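Local coordinates for protein natural cytotoxicity triggering receptor 2 (Homo sapiens, PDB 1HKF) that acts as a cell-surface activating receptor that may help activated natural killer cells lyse tumour cells, and interacts with TYROBP/DAP12, at residues 32-37 / 77-82; 39-44 / 62-67. All blocks are in the same frame, centred on the assembly; numbering follows the deposited sequence.

In the fold
The chain is the extracellular V-set immunoglobulin domain of the receptor, two sheets face to face. From the N terminus it runs through strand 28-33 and leaves it into the connection that leads to strand 43-49. Contact 1 (32-37 with 77-82) closes the wider excursion of the chain, bringing the start of this connection to the turn between strands 73-78 and 83-88. Contact 2 (39-44 with 62-67) is nested inside it and joins the end of the same connection to the segment leaving strand 54-61 for strand 73-78 of the three-stranded sheet. They touch through Asp77, whose side chain meets Tyr41 and whose backbone O pairs with Arg65 N, linking the two sheets at this edge.

Contact 1: residues 32-37 / 77-82; sequences CQYPPT and DDPDAG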
# COMPACT_ATOMS: atom_id res chain seq x y z
N CYS A 32 2.09 -8.35 7.81
CA CYS A 32 2.81 -8.94 8.95
C CYS A 32 2.55 -10.43 8.90
O CYS A 32 1.39 -10.88 9.01
CB CYS A 32 2.36 -8.32 10.28
SG CYS A 32 3.10 -6.63 10.56
N GLN A 33 3.59 -11.22 8.68
CA GLN A 33 3.38 -12.65 8.62
C GLN A 33 3.58 -13.32 9.99
O GLN A 33 4.08 -12.69 10.92
CB GLN A 33 4.28 -13.27 7.59
CG GLN A 33 5.71 -13.17 7.88
CD GLN A 33 6.52 -13.89 6.81
OE1 GLN A 33 5.98 -14.27 5.76
NE2 GLN A 33 7.82 -14.08 7.06
N TYR A 34 3.17 -14.58 10.13
CA TYR A 34 3.26 -15.28 11.43
C TYR A 34 3.14 -16.77 11.24
O TYR A 34 2.55 -17.21 10.25
CB TYR A 34 2.17 -14.77 12.39
CG TYR A 34 0.76 -14.87 11.83
CD1 TYR A 34 0.08 -16.08 11.82
CD2 TYR A 34 0.12 -13.74 11.26
CE1 TYR A 34 -1.18 -16.20 11.26
CE2 TYR A 34 -1.14 -13.84 10.69
CZ TYR A 34 -1.79 -15.07 10.70
OH TYR A 34 -3.08 -15.18 10.24
N PRO A 35 3.75 -17.58 12.16
CA PRO A 35 3.68 -19.04 12.05
C PRO A 35 2.33 -19.61 12.53
O PRO A 35 1.60 -18.97 13.30
CB PRO A 35 4.89 -19.50 12.89
CG PRO A 35 4.87 -18.53 14.03
CD PRO A 35 4.52 -17.18 13.35
N PRO A 36 1.98 -20.83 12.10
CA PRO A 36 0.72 -21.52 12.44
C PRO A 36 0.47 -21.87 13.90
O PRO A 36 1.40 -22.30 14.61
CB PRO A 36 0.78 -22.79 11.61
CG PRO A 36 1.86 -22.56 10.62
CD PRO A 36 2.86 -21.72 11.33
N THR A 37 -0.76 -21.67 14.38
CA THR A 37 -1.11 -22.09 15.75
C THR A 37 -2.30 -23.04 15.74
O THR A 37 -3.17 -22.99 16.61
CB THR A 37 -1.47 -20.93 16.65
OG1 THR A 37 -2.54 -20.18 16.08
CG2 THR A 37 -0.28 -20.08 16.87
N ASP A 77 -7.20 -10.52 7.70
CA ASP A 77 -6.31 -11.58 8.19
C ASP A 77 -6.77 -12.95 7.77
O ASP A 77 -7.93 -13.32 7.95
CB ASP A 77 -6.23 -11.53 9.70
CG ASP A 77 -5.44 -12.69 10.27
OD1 ASP A 77 -4.41 -13.02 9.67
OD2 ASP A 77 -5.87 -13.24 11.33
N ASP A 78 -5.87 -13.71 7.18
CA ASP A 78 -6.23 -15.04 6.80
C ASP A 78 -5.13 -16.01 7.21
O ASP A 78 -4.11 -16.09 6.55
CB ASP A 78 -6.48 -15.19 5.30
CG ASP A 78 -6.91 -16.63 4.91
OD1 ASP A 78 -7.05 -17.49 5.84
OD2 ASP A 78 -7.10 -16.91 3.71
N PRO A 79 -5.37 -16.82 8.29
CA PRO A 79 -4.41 -17.80 8.81
C PRO A 79 -3.94 -18.80 7.78
O PRO A 79 -2.80 -19.25 7.83
CB PRO A 79 -5.17 -18.46 9.95
CG PRO A 79 -5.95 -17.36 10.48
CD PRO A 79 -6.51 -16.70 9.21
N ASP A 80 -4.80 -19.16 6.84
CA ASP A 80 -4.41 -20.10 5.79
C ASP A 80 -3.32 -19.50 4.95
O ASP A 80 -2.56 -20.25 4.33
CB ASP A 80 -5.57 -20.41 4.85
CG ASP A 80 -6.71 -21.16 5.53
OD1 ASP A 80 -6.42 -21.95 6.47
OD2 ASP A 80 -7.87 -20.96 5.10
N ALA A 81 -3.26 -18.16 4.89
CA ALA A 81 -2.23 -17.51 4.09
C ALA A 81 -0.95 -17.26 4.93
O ALA A 81 0.13 -17.13 4.38
CB ALA A 81 -2.74 -16.19 3.51
N GLY A 82 -1.09 -17.19 6.25
CA GLY A 82 0.07 -16.95 7.09
C GLY A 82 0.42 -15.48 7.33
O GLY A 82 1.54 -15.18 7.75
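Gly82 O accepts a hydrogen bond from Tyr34 N (2.9 Å, N-H...O angle 151°), and the CA atoms of Gly82 and Gln33 come within 5.6 Å where strand 28-33 of the V-set sandwich ends beside the turn leading into strand 83-88. In the usual lettering this is the B strand meeting the D-E turn. The same carbonyl oxygen takes a CA-H...O contact from Gln33 CA at 3.2 Å. Gly82 has a left-handed backbone conformation, and its C atom lies over the centre of the Tyr34 ring, 4.0 Å above the plane, while Lys44 makes a cation-pi contact at the opposite face. With CG of Tyr34 set between backbone N and carbonyl carbon (chi1 55°), the phenol reaches across the turn to strand 73-78. Its OH donates to the syn lone pair of Asp77 OD1 at 2.6 Å, the carboxylate turned 66° from the ring. Asp77 OD2 is salt-bridged to Lys44 and hydrogen-bonded to Tyr41 OH, so this buried carboxylate has partners at both oxygens. Pro79 CA lies at the ring edge, 3.3 Å from Tyr34 OH. Within the turn, an Asx turn forms as Asp78 OD1, also salt-bridged to Arg65, receives Asp80 N at 3.0 Å.

Contact 2: residues 39-44 / 62-67; sequences SLYEKK and SKPRTM
Tyr41 lays one face of its ring on Pro64 where the loop entering strand 43-49 of the V-set domain meets the segment that follows strand 54-61. In strand lettering these are the B-C loop, equivalent to the CDR1 loop of antibody variable domains, and the chain leaving strand C'. The tyrosine CB points toward the other segment, and CG is anti to the backbone N (chi1 -174°), which carries the ring out over the proline. CG sits 4.0 Å from Pro64 CD, and that methylene makes a CH-pi contact, 3.8 Å from the ring centroid and only 10° off its normal. CD1 and CE1 run past the backbone of Ser62, CE1 reaching Ser62 O at 3.4 Å; this carbonyl meets the ring obliquely. CD2 and CE2, across the ring from them, lie over the proline, with CE2 3.7 Å from Pro64 CB. Farther out CZ lies 3.6 Å from Pro64 N, so the Lys63-Pro64 peptide bond and the pyrrolidine ring both lie against the phenol. At the tip, Tyr41 OH passes 3.5 Å from Lys63 O without a hydrogen bond and goes beyond the segment to its polar partners, Asp77 OD2 and Ser61 OG. Thr66 OG1 donates to that Lys63 carbonyl instead. On the solvent side, the extended Lys43 side chain runs beside Ser62, and one water links them, accepting from Lys43 NZ at 2.7 Å and lying 3.1 Å from Ser62 OG.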
# COMPACT_ATOMS: atom_id res chain seq x y z
N SER A 39 -5.77 -24.85 15.36
CA SER A 39 -7.18 -24.46 15.38
C SER A 39 -7.37 -23.23 16.26
O SER A 39 -8.49 -22.77 16.39
CB SER A 39 -8.02 -25.57 15.98
OG SER A 39 -7.89 -25.58 17.41
N LEU A 40 -6.30 -22.74 16.90
CA LEU A 40 -6.43 -21.59 17.80
C LEU A 40 -6.28 -20.22 17.05
O LEU A 40 -5.39 -20.07 16.18
CB LEU A 40 -5.40 -21.72 18.92
CG LEU A 40 -5.89 -22.54 20.12
CD1 LEU A 40 -4.91 -22.49 21.27
CD2 LEU A 40 -7.20 -21.96 20.57
N TYR A 41 -7.13 -19.25 17.37
CA TYR A 41 -7.06 -17.96 16.68
C TYR A 41 -6.51 -16.82 17.48
O TYR A 41 -7.04 -16.46 18.53
CB TYR A 41 -8.42 -17.50 16.10
CG TYR A 41 -8.29 -16.21 15.25
CD1 TYR A 41 -8.70 -14.97 15.75
CD2 TYR A 41 -7.73 -16.25 13.98
CE1 TYR A 41 -8.55 -13.80 14.99
CE2 TYR A 41 -7.57 -15.09 13.21
CZ TYR A 41 -7.99 -13.88 13.73
OH TYR A 41 -7.86 -12.77 12.99
N GLU A 42 -5.46 -16.21 16.95
CA GLU A 42 -4.83 -15.06 17.58
C GLU A 42 -5.35 -13.73 17.02
O GLU A 42 -5.25 -13.47 15.79
CB GLU A 42 -3.32 -15.15 17.36
CG GLU A 42 -2.60 -16.38 18.03
CD GLU A 42 -1.07 -16.31 17.85
OE1 GLU A 42 -0.55 -16.60 16.72
OE2 GLU A 42 -0.38 -15.94 18.83
N LYS A 43 -5.90 -12.89 17.87
CA LYS A 43 -6.33 -11.59 17.38
C LYS A 43 -5.13 -10.80 16.81
O LYS A 43 -4.00 -10.92 17.30
CB LYS A 43 -7.00 -10.82 18.50
CG LYS A 43 -8.24 -11.55 18.89
CD LYS A 43 -9.01 -10.81 19.95
CE LYS A 43 -10.32 -11.57 20.18
NZ LYS A 43 -11.19 -10.68 21.02
N LYS A 44 -5.37 -10.01 15.77
CA LYS A 44 -4.29 -9.23 15.13
C LYS A 44 -4.62 -7.79 15.39
O LYS A 44 -5.81 -7.40 15.35
CB LYS A 44 -4.29 -9.55 13.63
CG LYS A 44 -4.28 -11.08 13.29
CD LYS A 44 -3.03 -11.75 13.86
CE LYS A 44 -2.81 -13.16 13.31
NZ LYS A 44 -4.07 -13.99 13.47
N SER A 62 -10.63 -9.71 15.06
CA SER A 62 -11.05 -10.61 16.13
C SER A 62 -11.40 -12.01 15.66
O SER A 62 -11.44 -12.94 16.46
CB SER A 62 -12.25 -10.00 16.89
OG SER A 62 -11.82 -8.85 17.63
N LYS A 63 -11.69 -12.16 14.37
CA LYS A 63 -12.02 -13.44 13.78
C LYS A 63 -11.36 -13.51 12.41
O LYS A 63 -11.16 -12.50 11.77
CB LYS A 63 -13.54 -13.59 13.67
CG LYS A 63 -14.16 -13.77 15.00
CD LYS A 63 -15.52 -14.35 14.89
CE LYS A 63 -16.56 -13.29 14.88
NZ LYS A 63 -17.67 -13.93 15.63
N PRO A 64 -11.00 -14.71 11.95
CA PRO A 64 -10.34 -14.83 10.65
C PRO A 64 -11.17 -14.43 9.42
O PRO A 64 -12.39 -14.59 9.43
CB PRO A 64 -9.91 -16.29 10.61
CG PRO A 64 -10.93 -16.99 11.47
CD PRO A 64 -11.23 -16.02 12.60
N ARG A 65 -10.49 -13.89 8.40
CA ARG A 65 -11.12 -13.48 7.16
C ARG A 65 -12.38 -12.64 7.41
O ARG A 65 -13.46 -12.94 6.92
CB ARG A 65 -11.43 -14.74 6.37
CG ARG A 65 -10.17 -15.53 5.97
CD ARG A 65 -10.53 -16.86 5.34
NE ARG A 65 -11.24 -17.70 6.31
CZ ARG A 65 -10.63 -18.46 7.23
NH1 ARG A 65 -9.30 -18.54 7.29
NH2 ARG A 65 -11.35 -19.02 8.20
N THR A 66 -12.25 -11.63 8.25
CA THR A 66 -13.37 -10.74 8.53
C THR A 66 -13.04 -9.34 7.96
O THR A 66 -11.87 -8.94 7.87
CB THR A 66 -13.64 -10.54 10.06
OG1 THR A 66 -12.40 -10.38 10.76
CG2 THR A 66 -14.44 -11.72 10.63
N MET A 67 -14.07 -8.61 7.55
CA MET A 67 -13.87 -7.27 7.01
C MET A 67 -13.78 -6.35 8.22
O MET A 67 -14.70 -5.56 8.45
CB MET A 67 -15.04 -6.85 6.12
CG MET A 67 -15.32 -7.78 4.95
SD MET A 67 -14.61 -7.30 3.34
CE MET A 67 -16.00 -6.27 2.72
O HOH W 1 -12.47 -8.32 20.62